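Long-range contacts in N-acetylmuramoyl-L-alanine amidase domain-containing protein SAOUHSC_02979 (Staphylococcus aureus, PDB 5T1Q), which probably hydrolyses bacterial cell-wall peptidoglycan as a secreted amidase, this chain comprising a glucosaminidase-family domain and a CHAP domain: residues 80-84 with 178-182; 87-92 with 195-199. All coordinates share one frame; numbering follows the deposited sequence.

Interaction 1. Residues 80-84 with 178-182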
loop_
_atom_site.group_PDB
_atom_site.type_symbol
_atom_site.label_atom_id
_atom_site.label_comp_id
_atom_site.label_asym_id
_atom_site.label_seq_id
_atom_site.Cartn_x
_atom_site.Cartn_y
_atom_site.Cartn_z
ATOM N N ILE A 80 -4.179 22.955 -9.987
ATOM C CA ILE A 80 -3.797 21.767 -9.204
ATOM C C ILE A 80 -2.473 21.179 -9.705
ATOM O O ILE A 80 -2.195 21.198 -10.911
ATOM C CB ILE A 80 -4.909 20.682 -9.294
ATOM C CG1 ILE A 80 -6.191 21.182 -8.615
ATOM C CG2 ILE A 80 -4.462 19.360 -8.663
ATOM C CD1 ILE A 80 -7.389 20.266 -8.782
ATOM N N TYR A 81 -1.645 20.691 -8.776
ATOM C CA TYR A 81 -0.413 19.987 -9.152
ATOM C C TYR A 81 -0.804 18.631 -9.715
ATOM O O TYR A 81 -1.342 17.788 -8.991
ATOM C CB TYR A 81 0.512 19.745 -7.957
ATOM C CG TYR A 81 1.339 20.927 -7.530
ATOM C CD1 TYR A 81 2.568 21.202 -8.148
ATOM C CD2 TYR A 81 0.942 21.733 -6.479
ATOM C CE1 TYR A 81 3.347 22.281 -7.751
ATOM C CE2 TYR A 81 1.714 22.815 -6.074
ATOM C CZ TYR A 81 2.909 23.085 -6.710
ATOM O OH TYR A 81 3.660 24.161 -6.298
ATOM N N ALA A 82 -0.547 18.427 -11.003
ATOM C CA ALA A 82 -0.824 17.148 -11.648
ATOM C C ALA A 82 -0.024 16.031 -10.958
ATOM O O ALA A 82 -0.475 14.888 -10.853
ATOM C CB ALA A 82 -0.464 17.224 -13.126
ATOM N N SER A 83 1.172 16.382 -10.494
ATOM C CA SER A 83 2.041 15.442 -9.793
ATOM C C SER A 83 1.402 14.910 -8.521
ATOM O O SER A 83 1.478 13.714 -8.238
ATOM C CB SER A 83 3.370 16.122 -9.472
ATOM O OG SER A 83 3.130 17.374 -8.871
ATOM N N VAL A 84 0.785 15.798 -7.746
ATOM C CA VAL A 84 0.116 15.391 -6.522
ATOM C C VAL A 84 -1.077 14.514 -6.902
ATOM O O VAL A 84 -1.279 13.456 -6.319
ATOM C CB VAL A 84 -0.304 16.609 -5.660
ATOM C CG1 VAL A 84 -1.136 16.182 -4.454
ATOM C CG2 VAL A 84 0.926 17.378 -5.195
ATOM N N TYR A 178 5.313 21.163 -4.731
ATOM C CA TYR A 178 4.469 20.005 -4.484
ATOM C C TYR A 178 4.597 19.480 -3.045
ATOM O O TYR A 178 3.628 18.932 -2.517
ATOM C CB TYR A 178 4.723 18.884 -5.506
ATOM C CG TYR A 178 6.013 18.126 -5.338
ATOM C CD1 TYR A 178 6.088 17.037 -4.476
ATOM C CD2 TYR A 178 7.153 18.466 -6.070
ATOM C CE1 TYR A 178 7.264 16.316 -4.324
ATOM C CE2 TYR A 178 8.335 17.750 -5.925
ATOM C CZ TYR A 178 8.382 16.676 -5.046
ATOM O OH TYR A 178 9.535 15.957 -4.893
ATOM N N LYS A 179 5.765 19.654 -2.412
ATOM C CA LYS A 179 5.945 19.178 -1.019
ATOM C C LYS A 179 5.124 19.949 0.017
ATOM O O LYS A 179 4.832 19.429 1.095
ATOM C CB LYS A 179 7.422 19.106 -0.599
ATOM C CG LYS A 179 8.147 17.874 -1.139
ATOM C CD LYS A 179 9.405 17.526 -0.336
ATOM C CE LYS A 179 10.622 18.353 -0.711
ATOM N NZ LYS A 179 11.270 17.839 -1.955
ATOM N N ASP A 180 4.761 21.186 -0.296
ATOM C CA ASP A 180 3.919 21.962 0.603
ATOM C C ASP A 180 2.509 21.380 0.527
ATOM O O ASP A 180 1.831 21.224 1.546
ATOM C CB ASP A 180 3.937 23.439 0.206
ATOM C CG ASP A 180 5.321 24.069 0.370
ATOM O OD1 ASP A 180 5.823 24.097 1.515
ATOM O OD2 ASP A 180 5.895 24.548 -0.638
ATOM N N ALA A 181 2.108 21.013 -0.689
ATOM C CA ALA A 181 0.798 20.433 -0.935
ATOM C C ALA A 181 0.635 19.049 -0.299
ATOM O O ALA A 181 -0.362 18.794 0.381
ATOM C CB ALA A 181 0.522 20.370 -2.427
ATOM N N THR A 182 1.610 18.161 -0.493
ATOM C CA THR A 182 1.525 16.822 0.101
ATOM C C THR A 182 1.473 16.880 1.641
ATOM O O THR A 182 0.759 16.091 2.257
ATOM C CB THR A 182 2.666 15.891 -0.355
ATOM O OG1 THR A 182 3.925 16.435 0.035
ATOM C CG2 THR A 182 2.647 15.686 -1.874
#

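Interaction 2. Residues 87-92 with 195-199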
loop_
_atom_site.group_PDB
_atom_site.type_symbol
_atom_site.label_atom_id
_atom_site.label_comp_id
_atom_site.label_asym_id
_atom_site.label_seq_id
_atom_site.Cartn_x
_atom_site.Cartn_y
_atom_site.Cartn_z
ATOM N N ALA A 87 0.087 11.077 -8.150
ATOM C CA ALA A 87 0.639 10.343 -7.033
ATOM C C ALA A 87 -0.468 9.802 -6.145
ATOM O O ALA A 87 -0.388 8.654 -5.695
ATOM C CB ALA A 87 1.576 11.227 -6.234
ATOM N N GLN A 88 -1.489 10.627 -5.881
ATOM C CA GLN A 88 -2.624 10.184 -5.080
ATOM C C GLN A 88 -3.372 9.059 -5.794
ATOM O O GLN A 88 -3.789 8.095 -5.146
ATOM C CB GLN A 88 -3.572 11.339 -4.721
ATOM C CG GLN A 88 -3.063 12.205 -3.585
ATOM C CD GLN A 88 -4.128 13.134 -3.015
ATOM O OE1 GLN A 88 -4.320 14.253 -3.490
ATOM N NE2 GLN A 88 -4.758 12.704 -1.933
ATOM N N ALA A 89 -3.518 9.168 -7.118
ATOM C CA ALA A 89 -4.153 8.110 -7.899
ATOM C C ALA A 89 -3.358 6.814 -7.748
ATOM O O ALA A 89 -3.935 5.757 -7.470
ATOM C CB ALA A 89 -4.277 8.492 -9.371
ATOM N N ILE A 90 -2.039 6.901 -7.928
ATOM C CA ILE A 90 -1.151 5.736 -7.772
ATOM C C ILE A 90 -1.278 5.098 -6.378
ATOM O O ILE A 90 -1.437 3.886 -6.256
ATOM C CB ILE A 90 0.332 6.124 -8.018
ATOM C CG1 ILE A 90 0.574 6.398 -9.505
ATOM C CG2 ILE A 90 1.279 5.016 -7.551
ATOM C CD1 ILE A 90 1.901 7.076 -9.795
ATOM N N LEU A 91 -1.204 5.928 -5.340
ATOM C CA LEU A 91 -1.243 5.456 -3.951
ATOM C C LEU A 91 -2.572 4.811 -3.561
ATOM O O LEU A 91 -2.602 3.663 -3.088
ATOM C CB LEU A 91 -0.909 6.614 -3.006
ATOM C CG LEU A 91 -0.744 6.348 -1.504
ATOM C CD1 LEU A 91 -0.073 7.543 -0.850
ATOM C CD2 LEU A 91 -2.059 6.036 -0.800
ATOM N N GLU A 92 -3.658 5.539 -3.806
ATOM C CA GLU A 92 -5.007 5.116 -3.436
ATOM C C GLU A 92 -5.570 3.950 -4.242
ATOM O O GLU A 92 -6.414 3.224 -3.736
ATOM C CB GLU A 92 -5.979 6.313 -3.529
ATOM C CG GLU A 92 -5.633 7.486 -2.612
ATOM C CD GLU A 92 -5.875 7.221 -1.135
ATOM O OE1 GLU A 92 -6.677 6.318 -0.777
ATOM O OE2 GLU A 92 -5.279 7.954 -0.307
ATOM N N TYR A 195 1.491 9.565 5.065
ATOM C CA TYR A 195 0.885 9.911 3.781
ATOM C C TYR A 195 1.756 10.846 2.918
ATOM O O TYR A 195 2.038 10.528 1.748
ATOM C CB TYR A 195 -0.514 10.503 3.988
ATOM C CG TYR A 195 -1.412 10.390 2.771
ATOM C CD1 TYR A 195 -1.930 9.157 2.385
ATOM C CD2 TYR A 195 -1.796 11.517 2.049
ATOM C CE1 TYR A 195 -2.766 9.037 1.286
ATOM C CE2 TYR A 195 -2.631 11.408 0.941
ATOM C CZ TYR A 195 -3.118 10.173 0.564
ATOM O OH TYR A 195 -3.957 10.075 -0.534
ATOM N N ALA A 196 2.232 11.946 3.504
ATOM C CA ALA A 196 3.047 12.921 2.763
ATOM C C ALA A 196 4.343 12.313 2.242
ATOM O O ALA A 196 4.679 12.481 1.067
ATOM C CB ALA A 196 3.354 14.145 3.621
ATOM N N LYS A 197 5.068 11.606 3.104
ATOM C CA LYS A 197 6.321 10.982 2.683
ATOM C C LYS A 197 6.104 9.940 1.578
ATOM O O LYS A 197 6.954 9.766 0.713
ATOM C CB LYS A 197 7.113 10.413 3.863
ATOM C CG LYS A 197 7.666 11.498 4.794
ATOM C CD LYS A 197 8.934 11.075 5.520
ATOM C CE LYS A 197 8.766 9.823 6.377
ATOM N NZ LYS A 197 7.878 10.031 7.554
ATOM N N LYS A 198 4.958 9.264 1.612
ATOM C CA LYS A 198 4.616 8.309 0.569
ATOM C C LYS A 198 4.371 9.021 -0.763
ATOM O O LYS A 198 4.901 8.600 -1.794
ATOM C CB LYS A 198 3.399 7.470 0.968
ATOM C CG LYS A 198 3.703 6.429 2.036
ATOM C CD LYS A 198 2.442 5.675 2.420
ATOM C CE LYS A 198 2.736 4.552 3.394
ATOM N NZ LYS A 198 1.511 3.748 3.640
ATOM N N LEU A 199 3.582 10.097 -0.750
ATOM C CA LEU A 199 3.321 10.842 -1.980
ATOM C C LEU A 199 4.619 11.406 -2.561
ATOM O O LEU A 199 4.855 11.300 -3.762
ATOM C CB LEU A 199 2.304 11.969 -1.760
ATOM C CG LEU A 199 0.860 11.579 -1.441
ATOM C CD1 LEU A 199 0.015 12.833 -1.296
ATOM C CD2 LEU A 199 0.262 10.678 -2.510
#

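Interaction 1. Residues 80-84 with 178-182
Tyr81 lays its ring against the backbone of Tyr178: CA of Tyr178 stands 4.0 Å from the centroid of the Tyr81 ring and only 8° off the ring normal, a CH-pi contact over the face. The same face also meets the backbone nitrogen, with Tyr81 CZ 3.7 Å from Tyr178 N. Because CG of Tyr81 is anti to the carbonyl carbon (chi1 -79°), the ring extends toward the start of helix 178-185, and the Tyr81 side chain crosses that of Tyr178 at about a right angle. The other apolar part of the contact gathers on one methyl of Val84. Its CG2 lies 4.1 Å from Tyr178 CB, and 4.1 Å also separates Val84 CG2 from Ala181 CB; Thr182 CG2 borders the same methyl. Together these residues pack the beginning of helix 82-93, for which Tyr81 is the N-cap residue, against helix 178-185 in the glucosaminidase-family domain. Ser83 OG approaches Tyr178 CB at 4.0 Å, but its hydrogen bond goes to Asp212. Beyond this largely buried shell, the polar ends are held by other partners: Tyr81 OH bonds to the carbonyl oxygen of Ala175, just ahead of helix 178-185, and Thr182 OG1 to Asn200 of helix 195-205. The Tyr178 ring leads away from residues 80-84 to pack on Asn200 and Ile203, while Tyr152 of helix 145-158 touches Val84.

Interaction 2. Residues 87-92 with 195-199
In the helical core of the glucosaminidase-family domain, helix 82-93 meets helix 195-205 through Leu91, Leu199 and Tyr195, the axes of segments 87-92 and 195-199 running at 110° to each other and 10.5 Å apart at closest approach. Leu91 CD1 comes within 3.6 Å of Leu199 CD2, their side chains crossing at about a right angle, and the same Leu199 methyl lies 4.0 Å from Ala87 CB. Leu91 CD2 approaches Tyr195 CE1 obliquely at 3.7 Å. With CG anti to the backbone nitrogen (chi1 -157°), the Tyr195 ring reaches past these leucines and delivers its hydroxyl between Gln88 and Glu92, one helical turn apart. Gln88 NE2 donates to Tyr195 OH at 3.1 Å in a nearly straight bond; NE2 lies at the edge of the Tyr195 ring, in its plane, and the amide is turned almost perpendicular to the ring. Tyr195 OH in turn donates to Glu92 OE2 at 2.5 Å, a short bond to the anti lone pair. Gln88 OE1 is hydrogen-bonded to Tyr152 OH, and Glu92 OE1 forms a salt bridge with Arg32. Accepting from one side chain and donating to the other, the buried phenol is fixed in the rotation of its hydroxyl and helps to orient both the amide and the carboxylate.

In the fold
The contacts lie at successive places on helix 82-93, their centres 10 Å apart: interaction 1 uses its N-terminal end and interaction 2 its C-terminal half. Their partners, helices 178-185 and 195-205, follow each other in the chain and also touch directly, Thr182 CG2 lying 3.7 Å from Leu199 CB. Along the sequence the segments alternate, 80-84 and 87-92 coming before 178-182 and 195-199. Between them run the two-stranded antiparallel sheet of 119-128 and 131-140 and helix 145-158. Helices 178-185 and 195-205 are thereby packed back onto helix 82-93, all within the glucosaminidase-family part of the chain, while Lys198 reaches the C-terminal part through Leu337 O.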